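PDB 5BPK: gamma-glutamyltranspeptidase (Ggt) from Helicobacter pylori 26695, which probably cleaves the gamma-glutamyl bond of glutathione and related compounds, transferring the glutamyl group to water or to an acceptor, as an Ntn-hydrolase. Local coordinates for residues A[100-105]-A[144-149]; A[265-270]-A[342-347]. One frame throughout, in Å; residues are numbered along the deposited sequence.

Interaction 1: residues A[100-105]-A[144-149]. With 4UD ((2S)-amino[(5S)-4,5-dihydro-1,2-oxazol-5-yl]acetic acid), chain O; EDO (1,2-ethanediol), chain M.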
ATOM      1  N   LEU A 100       0.438  10.382  -7.755  1.00 11.95           N
ATOM      2  CA  LEU A 100       1.801  10.708  -7.392  1.00 10.98           C
ATOM      3  C   LEU A 100       2.580   9.424  -7.092  1.00 10.05           C
ATOM      4  O   LEU A 100       2.209   8.656  -6.216  1.00 10.35           O
ATOM      5  CB  LEU A 100       1.822  11.629  -6.177  1.00 11.61           C
ATOM      6  CG  LEU A 100       3.200  12.048  -5.666  1.00 12.71           C
ATOM      7  CD1 LEU A 100       4.002  12.782  -6.712  1.00 12.58           C
ATOM      8  CD2 LEU A 100       3.042  12.867  -4.386  1.00 15.45           C
ATOM      9  N   ASP A 101       3.651   9.225  -7.844  1.00 10.48           N
ATOM     10  CA  ASP A 101       4.583   8.116  -7.686  1.00  8.88           C
ATOM     11  C   ASP A 101       5.748   8.630  -6.839  1.00 10.96           C
ATOM     12  O   ASP A 101       6.590   9.394  -7.330  1.00 11.03           O
ATOM     13  CB  ASP A 101       5.036   7.668  -9.102  1.00  8.87           C
ATOM     14  CG  ASP A 101       6.212   6.696  -9.112  1.00 10.74           C
ATOM     15  OD1 ASP A 101       6.784   6.355  -8.057  1.00 12.43           O
ATOM     16  OD2 ASP A 101       6.582   6.302 -10.245  1.00 11.98           O
ATOM     17  N   PHE A 102       5.785   8.217  -5.568  1.00  9.67           N
ATOM     18  CA  PHE A 102       6.971   8.385  -4.732  1.00  9.12           C
ATOM     19  C   PHE A 102       7.538   7.023  -4.290  1.00  8.76           C
ATOM     20  O   PHE A 102       8.006   6.836  -3.172  1.00  9.92           O
ATOM     21  CB  PHE A 102       6.742   9.384  -3.581  1.00 10.51           C
ATOM     22  CG  PHE A 102       5.630   9.032  -2.614  1.00  7.96           C
ATOM     23  CD1 PHE A 102       4.316   9.395  -2.869  1.00  9.83           C
ATOM     24  CD2 PHE A 102       5.926   8.467  -1.383  1.00 10.43           C
ATOM     25  CE1 PHE A 102       3.314   9.131  -1.942  1.00 10.59           C
ATOM     26  CE2 PHE A 102       4.917   8.183  -0.454  1.00  9.39           C
ATOM     27  CZ  PHE A 102       3.605   8.525  -0.740  1.00  9.38           C
ATOM     28  N   ARG A 103       7.498   6.085  -5.228  1.00  9.14           N
ATOM     29  CA  ARG A 103       8.061   4.750  -5.045  1.00 10.50           C
ATOM     30  C   ARG A 103       9.586   4.808  -5.003  1.00  8.96           C
ATOM     31  O   ARG A 103      10.211   5.600  -5.710  1.00 10.45           O
ATOM     32  CB  ARG A 103       7.602   3.861  -6.197  1.00 10.05           C
ATOM     33  CG  ARG A 103       8.059   2.412  -6.165  1.00  9.10           C
ATOM     34  CD  ARG A 103       7.448   1.617  -5.023  1.00  9.18           C
ATOM     35  NE  ARG A 103       7.506   0.179  -5.297  1.00 11.63           N
ATOM     36  CZ  ARG A 103       7.087  -0.772  -4.466  1.00 11.54           C
ATOM     37  NH1 ARG A 103       6.614  -0.473  -3.273  1.00 12.41           N
ATOM     38  NH2 ARG A 103       7.158  -2.045  -4.823  1.00 10.34           N
ATOM     39  N   GLU A 104      10.200   3.933  -4.207  1.00 10.23           N
ATOM     40  CA  GLU A 104      11.659   3.864  -4.169  1.00 11.13           C
ATOM     41  C   GLU A 104      12.232   3.468  -5.524  1.00 10.41           C
ATOM     42  O   GLU A 104      11.580   2.775  -6.316  1.00 11.42           O
ATOM     43  CB  GLU A 104      12.167   2.892  -3.115  1.00 11.94           C
ATOM     44  CG  GLU A 104      11.693   3.173  -1.696  1.00  9.96           C
ATOM     45  CD  GLU A 104      10.483   2.340  -1.315  1.00 10.24           C
ATOM     46  OE1 GLU A 104       9.489   2.337  -2.087  1.00 11.26           O
ATOM     47  OE2 GLU A 104      10.539   1.703  -0.238  1.00 10.72           O
ATOM     48  N   LYS A 105      13.470   3.903  -5.766  1.00 10.54           N
ATOM     49  CA  LYS A 105      14.221   3.535  -6.962  1.00 11.19           C
ATOM     50  C   LYS A 105      15.358   2.594  -6.614  1.00 11.17           C
ATOM     51  O   LYS A 105      16.026   2.765  -5.572  1.00 11.51           O
ATOM     52  CB  LYS A 105      14.826   4.777  -7.599  1.00 11.85           C
ATOM     53  CG  LYS A 105      13.818   5.765  -8.134  1.00 12.80           C
ATOM     54  CD  LYS A 105      14.440   7.136  -8.390  1.00 13.81           C
ATOM     55  CE  LYS A 105      15.533   7.139  -9.457  1.00 14.31           C
ATOM     56  NZ  LYS A 105      16.112   8.511  -9.661  1.00 13.16           N
ATOM     57  N   GLU A 144       6.513  16.366   0.229  1.00 13.42           N
ATOM     58  CA  GLU A 144       6.772  17.743  -0.183  1.00 14.48           C
ATOM     59  C   GLU A 144       6.121  18.068  -1.534  1.00 14.29           C
ATOM     60  O   GLU A 144       5.545  19.150  -1.718  1.00 13.76           O
ATOM     61  CB  GLU A 144       8.271  18.034  -0.243  1.00 15.41           C
ATOM     62  CG  GLU A 144       8.558  19.505  -0.502  1.00 21.11           C
ATOM     63  CD  GLU A 144      10.031  19.811  -0.579  1.00 21.76           C
ATOM     64  OE1 GLU A 144      10.569  20.292   0.432  1.00 27.67           O
ATOM     65  OE2 GLU A 144      10.642  19.561  -1.644  1.00 25.39           O
ATOM     66  N   ALA A 145       6.224  17.142  -2.477  1.00 13.79           N
ATOM     67  CA  ALA A 145       5.653  17.326  -3.812  1.00 14.21           C
ATOM     68  C   ALA A 145       4.153  17.612  -3.765  1.00 13.72           C
ATOM     69  O   ALA A 145       3.673  18.560  -4.400  1.00 14.40           O
ATOM     70  CB  ALA A 145       5.936  16.109  -4.683  1.00 14.32           C
ATOM     71  N   MET A 146       3.397  16.818  -3.011  1.00 12.90           N
ATOM     72  CA  MET A 146       1.953  17.073  -2.963  1.00 15.29           C
ATOM     73  C   MET A 146       1.632  18.365  -2.201  1.00 14.16           C
ATOM     74  O   MET A 146       0.751  19.113  -2.612  1.00 14.89           O
ATOM     75  CB  MET A 146       1.136  15.872  -2.468  1.00 18.77           C
ATOM     76  CG  MET A 146       1.271  15.469  -1.041  1.00 17.42           C
ATOM     77  SD  MET A 146       0.146  14.062  -0.793  1.00 23.96           S
ATOM     78  CE  MET A 146       1.288  12.779  -0.325  1.00 24.33           C
ATOM     79  N   LEU A 147       2.371  18.657  -1.137  1.00 14.09           N
ATOM     80  CA  LEU A 147       2.147  19.901  -0.402  1.00 14.26           C
ATOM     81  C   LEU A 147       2.398  21.118  -1.289  1.00 15.50           C
ATOM     82  O   LEU A 147       1.580  22.050  -1.338  1.00 15.87           O
ATOM     83  CB  LEU A 147       3.060  19.977   0.816  1.00 14.70           C
ATOM     84  CG  LEU A 147       2.744  21.133   1.759  1.00 16.25           C
ATOM     85  CD1 LEU A 147       1.317  21.010   2.303  1.00 19.06           C
ATOM     86  CD2 LEU A 147       3.759  21.176   2.877  1.00 16.94           C
ATOM     87  N   LYS A 148       3.526  21.110  -1.992  1.00 14.32           N
ATOM     88  CA  LYS A 148       3.875  22.223  -2.871  1.00 16.70           C
ATOM     89  C   LYS A 148       2.849  22.447  -3.978  1.00 15.83           C
ATOM     90  O   LYS A 148       2.487  23.584  -4.256  1.00 19.21           O
ATOM     91  CB  LYS A 148       5.273  22.050  -3.460  1.00 18.65           C
ATOM     92  CG  LYS A 148       6.373  22.448  -2.499  1.00 24.68           C
ATOM     93  CD  LYS A 148       7.739  22.521  -3.190  1.00 31.87           C
ATOM     94  CE  LYS A 148       8.812  23.063  -2.248  1.00 35.95           C
ATOM     95  NZ  LYS A 148      10.081  23.402  -2.958  1.00 40.61           N
ATOM     96  N   LYS A 149       2.380  21.374  -4.612  1.00 16.27           N
ATOM     97  CA  LYS A 149       1.494  21.510  -5.776  1.00 16.38           C
ATOM     98  C   LYS A 149       0.041  21.813  -5.400  1.00 15.99           C
ATOM     99  O   LYS A 149      -0.631  22.571  -6.109  1.00 17.98           O
ATOM    100  CB  LYS A 149       1.551  20.253  -6.637  1.00 17.98           C
ATOM    101  CG  LYS A 149       1.061  20.424  -8.057  1.00 21.94           C
ATOM    102  CD  LYS A 149       1.532  19.276  -8.944  1.00 26.51           C
ATOM    103  CE  LYS A 149       1.235  19.538 -10.417  1.00 29.82           C
ATOM    104  NZ  LYS A 149       1.854  18.494 -11.297  1.00 29.35           N
TER
HETATM  105  C3  4UD O 701       2.441  -3.384   2.039  1.00 22.64           C
HETATM  106  C4  4UD O 701       3.518  -3.303   0.100  1.00 18.07           C
HETATM  107  C5  4UD O 701       3.809  -3.691   1.538  1.00 23.69           C
HETATM  108  C6  4UD O 701       4.355  -4.027  -0.964  1.00 13.57           C
HETATM  109  C8  4UD O 701       3.971  -3.424  -2.297  1.00 13.00           C
HETATM  110  O9  4UD O 701       4.457  -2.387  -2.675  1.00 13.76           O
HETATM  111  O10 4UD O 701       3.062  -4.040  -3.089  1.00 12.30           O
HETATM  112  N7  4UD O 701       5.789  -3.789  -0.747  1.00 13.67           N
HETATM  113  O2  4UD O 701       2.153  -3.647  -0.122  1.00 24.83           O
HETATM  114  N1  4UD O 701       1.596  -3.381   1.062  1.00 27.05           N
HETATM  115  C1  EDO M 409       6.880  18.542  -7.195  1.00 41.14           C
HETATM  116  O1  EDO M 409       6.917  17.648  -8.309  1.00 42.53           O
HETATM  117  C2  EDO M 409       5.447  19.007  -6.960  1.00 39.54           C
HETATM  118  O2  EDO M 409       5.419  20.143  -6.084  1.00 37.76           O
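Leu100 and Met146 mark the closest backbone approach, their CA atoms 7.8 Å apart, where the end of strand 100-102 passes helix 144-149. The two short axes come within 10.1 Å and run roughly antiparallel, at 148°, with no hydrogen bond between them, so side chains alone bridge the gap. Leu100 and Met146 contribute most, 53 and 43 Å² of the 135 Å² buried. With chi1 at 179°, Leu100 CG stands anti to the backbone N and is carried toward the helix; the fork beyond it sets one methyl against each of two neighbouring residues: CD2 lies 4.0 Å from Met146 CB, and CD1 reaches Ala145 CB more loosely at 4.4 Å. The Leu100 and Met146 side chains lie nearly perpendicular. Farther along the strand, the methyl CE of Met146 approaches Phe102 CE1 obliquely at 4.5 Å, a marginal apolar touch. Beside Ala145, a 1,2-ethanediol, probably from the crystallisation liquor, gives its O2 hydroxyl to the Ala145 carbonyl O.

At the strand's end an Asx turn spans Phe102, Asp101 OD1 accepting from Arg103 N at 2.9 Å. Asp101 is also salt-bridged to Arg264 of its own chain and to Arg69 of the other chain. Arg103, at the close of the turn, reaches the bound ligand, its NH1 donating to carboxylate O9 at 2.9 Å through a bent bond (130°); Asp43 and Glu40 of the other chain pair with the same guanidinium. One segment therefore runs from the apolar contact to the ligand. Met146 also touches Ile62 and Val66 of helix 61-75 and Ala88 of strand 85-91, the sheet neighbour of strand 97-102.

Interaction 2: residues A[265-270]-A[342-347]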
ATOM      1  N   LYS A 265      -0.475   9.933 -14.790  1.00 11.92           N
ATOM      2  CA  LYS A 265      -1.887   9.712 -14.995  1.00 13.14           C
ATOM      3  C   LYS A 265      -2.299   8.467 -14.216  1.00 12.22           C
ATOM      4  O   LYS A 265      -1.594   7.451 -14.246  1.00 13.32           O
ATOM      5  CB  LYS A 265      -2.191   9.518 -16.466  1.00 15.43           C
ATOM      6  CG  LYS A 265      -2.004  10.774 -17.301  1.00 20.52           C
ATOM      7  CD  LYS A 265      -2.486  10.529 -18.714  1.00 27.83           C
ATOM      8  CE  LYS A 265      -2.218  11.707 -19.628  1.00 34.83           C
ATOM      9  NZ  LYS A 265      -2.688  11.419 -21.016  1.00 40.75           N
ATOM     10  N   PRO A 266      -3.406   8.555 -13.468  1.00 12.97           N
ATOM     11  CA  PRO A 266      -3.922   7.345 -12.854  1.00 13.08           C
ATOM     12  C   PRO A 266      -4.461   6.400 -13.909  1.00 11.33           C
ATOM     13  O   PRO A 266      -4.731   6.814 -15.041  1.00 13.80           O
ATOM     14  CB  PRO A 266      -5.070   7.846 -11.968  1.00 13.95           C
ATOM     15  CG  PRO A 266      -5.472   9.131 -12.532  1.00 15.97           C
ATOM     16  CD  PRO A 266      -4.318   9.702 -13.301  1.00 13.76           C
ATOM     17  N   VAL A 267      -4.609   5.139 -13.540  1.00 11.93           N
ATOM     18  CA  VAL A 267      -5.375   4.220 -14.358  1.00 11.30           C
ATOM     19  C   VAL A 267      -6.852   4.405 -13.990  1.00 11.51           C
ATOM     20  O   VAL A 267      -7.213   4.516 -12.805  1.00 12.12           O
ATOM     21  CB  VAL A 267      -4.889   2.761 -14.224  1.00 13.23           C
ATOM     22  CG1 VAL A 267      -4.991   2.250 -12.799  1.00 16.14           C
ATOM     23  CG2 VAL A 267      -5.658   1.859 -15.184  1.00 13.24           C
ATOM     24  N   VAL A 268      -7.683   4.500 -15.024  1.00 14.08           N
ATOM     25  CA  VAL A 268      -9.095   4.843 -14.883  1.00 13.31           C
ATOM     26  C   VAL A 268      -9.954   3.796 -15.564  1.00 13.95           C
ATOM     27  O   VAL A 268      -9.642   3.325 -16.662  1.00 15.91           O
ATOM     28  CB  VAL A 268      -9.391   6.249 -15.466  1.00 13.51           C
ATOM     29  CG1 VAL A 268     -10.889   6.585 -15.399  1.00 18.55           C
ATOM     30  CG2 VAL A 268      -8.563   7.301 -14.736  1.00 18.11           C
ATOM     31  N   GLY A 269     -11.015   3.406 -14.877  1.00 12.11           N
ATOM     32  CA  GLY A 269     -12.005   2.486 -15.414  1.00 12.59           C
ATOM     33  C   GLY A 269     -13.403   2.840 -14.964  1.00 13.03           C
ATOM     34  O   GLY A 269     -13.625   3.873 -14.338  1.00 13.79           O
ATOM     35  N   SER A 270     -14.350   1.985 -15.321  1.00 13.96           N
ATOM     36  CA  SER A 270     -15.741   2.152 -14.917  1.00 15.30           C
ATOM     37  C   SER A 270     -16.294   0.827 -14.414  1.00 13.44           C
ATOM     38  O   SER A 270     -15.920  -0.255 -14.901  1.00 14.09           O
ATOM     39  CB  SER A 270     -16.597   2.661 -16.081  1.00 15.49           C
ATOM     40  OG  SER A 270     -16.609   1.742 -17.168  1.00 17.47           O
ATOM     41  N   LYS A 342      -4.599  -2.624 -22.758  1.00 13.64           N
ATOM     42  CA  LYS A 342      -5.120  -3.944 -23.140  1.00 14.06           C
ATOM     43  C   LYS A 342      -5.677  -4.694 -21.931  1.00 12.90           C
ATOM     44  O   LYS A 342      -6.709  -5.350 -22.025  1.00 16.02           O
ATOM     45  CB  LYS A 342      -4.049  -4.792 -23.842  1.00 15.57           C
ATOM     46  CG  LYS A 342      -3.659  -4.273 -25.228  1.00 22.26           C
ATOM     47  CD  LYS A 342      -2.522  -5.086 -25.819  1.00 23.78           C
ATOM     48  CE  LYS A 342      -2.081  -4.542 -27.169  1.00 28.34           C
ATOM     49  NZ  LYS A 342      -1.008  -5.393 -27.758  1.00 30.28           N
ATOM     50  N   LEU A 343      -4.988  -4.607 -20.798  1.00 12.58           N
ATOM     51  CA  LEU A 343      -5.416  -5.309 -19.591  1.00 11.94           C
ATOM     52  C   LEU A 343      -6.733  -4.768 -19.014  1.00 11.44           C
ATOM     53  O   LEU A 343      -7.495  -5.532 -18.426  1.00 11.80           O
ATOM     54  CB  LEU A 343      -4.304  -5.288 -18.525  1.00 12.56           C
ATOM     55  CG  LEU A 343      -3.046  -6.110 -18.847  1.00 12.30           C
ATOM     56  CD1 LEU A 343      -1.957  -5.802 -17.840  1.00 14.45           C
ATOM     57  CD2 LEU A 343      -3.333  -7.639 -18.910  1.00 12.29           C
ATOM     58  N   ILE A 344      -6.994  -3.471 -19.186  1.00 13.25           N
ATOM     59  CA  ILE A 344      -8.227  -2.859 -18.676  1.00 13.26           C
ATOM     60  C   ILE A 344      -9.314  -2.740 -19.740  1.00 13.63           C
ATOM     61  O   ILE A 344     -10.362  -2.146 -19.492  1.00 14.04           O
ATOM     62  CB  ILE A 344      -7.988  -1.480 -17.972  1.00 12.11           C
ATOM     63  CG1 ILE A 344      -7.552  -0.373 -18.956  1.00 13.25           C
ATOM     64  CG2 ILE A 344      -6.966  -1.640 -16.858  1.00 12.44           C
ATOM     65  CD1 ILE A 344      -7.382   1.008 -18.312  1.00 16.10           C
ATOM     66  N   ASN A 345      -9.060  -3.295 -20.923  1.00 14.63           N
ATOM     67  CA  ASN A 345     -10.051  -3.288 -22.007  1.00 15.43           C
ATOM     68  C   ASN A 345     -11.235  -4.174 -21.637  1.00 14.61           C
ATOM     69  O   ASN A 345     -11.056  -5.330 -21.292  1.00 14.13           O
ATOM     70  CB  ASN A 345      -9.397  -3.790 -23.298  1.00 16.56           C
ATOM     71  CG  ASN A 345     -10.328  -3.768 -24.484  1.00 22.01           C
ATOM     72  OD1 ASN A 345     -11.064  -4.721 -24.719  1.00 28.03           O
ATOM     73  ND2 ASN A 345     -10.260  -2.705 -25.270  1.00 25.48           N
ATOM     74  N   LYS A 346     -12.447  -3.632 -21.724  1.00 15.18           N
ATOM     75  CA  LYS A 346     -13.630  -4.410 -21.377  1.00 14.90           C
ATOM     76  C   LYS A 346     -13.876  -5.614 -22.295  1.00 14.15           C
ATOM     77  O   LYS A 346     -14.447  -6.592 -21.844  1.00 15.14           O
ATOM     78  CB  LYS A 346     -14.868  -3.525 -21.271  1.00 14.26           C
ATOM     79  CG  LYS A 346     -14.830  -2.597 -20.041  1.00 14.08           C
ATOM     80  CD  LYS A 346     -16.123  -1.843 -19.850  1.00 15.45           C
ATOM     81  CE  LYS A 346     -16.019  -0.857 -18.706  1.00 13.59           C
ATOM     82  NZ  LYS A 346     -16.031  -1.473 -17.348  1.00 13.92           N
ATOM     83  N   ALA A 347     -13.419  -5.561 -23.550  1.00 15.23           N
ATOM     84  CA  ALA A 347     -13.530  -6.715 -24.452  1.00 15.67           C
ATOM     85  C   ALA A 347     -12.655  -7.885 -23.982  1.00 14.45           C
ATOM     86  O   ALA A 347     -13.047  -9.051 -24.092  1.00 16.98           O
ATOM     87  CB  ALA A 347     -13.186  -6.321 -25.908  1.00 18.03           C
TER
HETATM   88  O   HOH W   1     -13.269  -0.092 -16.915  1.00 14.23           O
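Ile344 and Val267 meet through their methyls, Ile344 CD1 lying 3.7 Å from Val267 CG2 as the two side chains run past one another head to tail. Ile344 has CG1 placed between its backbone N and carbonyl carbon (chi1 68°), and an extended chi2 then carries CD1 onward to the strand, 3.6 Å from the Val268 O. Ile290 of helix 285-296 touches both Val267 and Ile344.

At the outer end the chemistry turns polar. The Lys346 chain is extended until chi4, where a bend to -74° swings NZ onto the Ser270 carbonyl O at 2.7 Å. The ammonium sits above the carbonyl plane, 38° out of it. A water accepts from both Lys346 NZ and Ser270 N, bridging the lysine to the strand backbone a second time. Glu297, in a salt bridge, probably offsets the charge, and together with Asn294 these partners probably restrict NZ.

Ile344 is the first residue to leave the helix ending at Leu343, and Asn345 is the N-cap of the next, its OD1 accepting weakly from Ala347 N at 2.8 Å. The arrangement is a helix-to-helix junction packed against a strand of the antiparallel sheet, consistent with the layered alpha/beta architecture of Ntn-hydrolases.

How the interactions relate
Interaction 1 sets a helix against one antiparallel sheet, interaction 2 the junction between two helices, and they use adjacent strands: 97-102 in interaction 1 and 262-271 in interaction 2. Their centres are 24 Å apart and their nearest atoms about 7 Å, so the sheet relates them without direct touch. Interaction 1 is buried, 12 Å from the chain centre, and its inter-segment contacts are entirely apolar, although the loop after its strand reaches the ligand and the other chain. Interaction 2 lies at the surface, 21 Å out, untouched by another chain; it buries somewhat more area, 188 against 135 Å², and adds a lysine-carbonyl bond and a bridging water to its aliphatic contact.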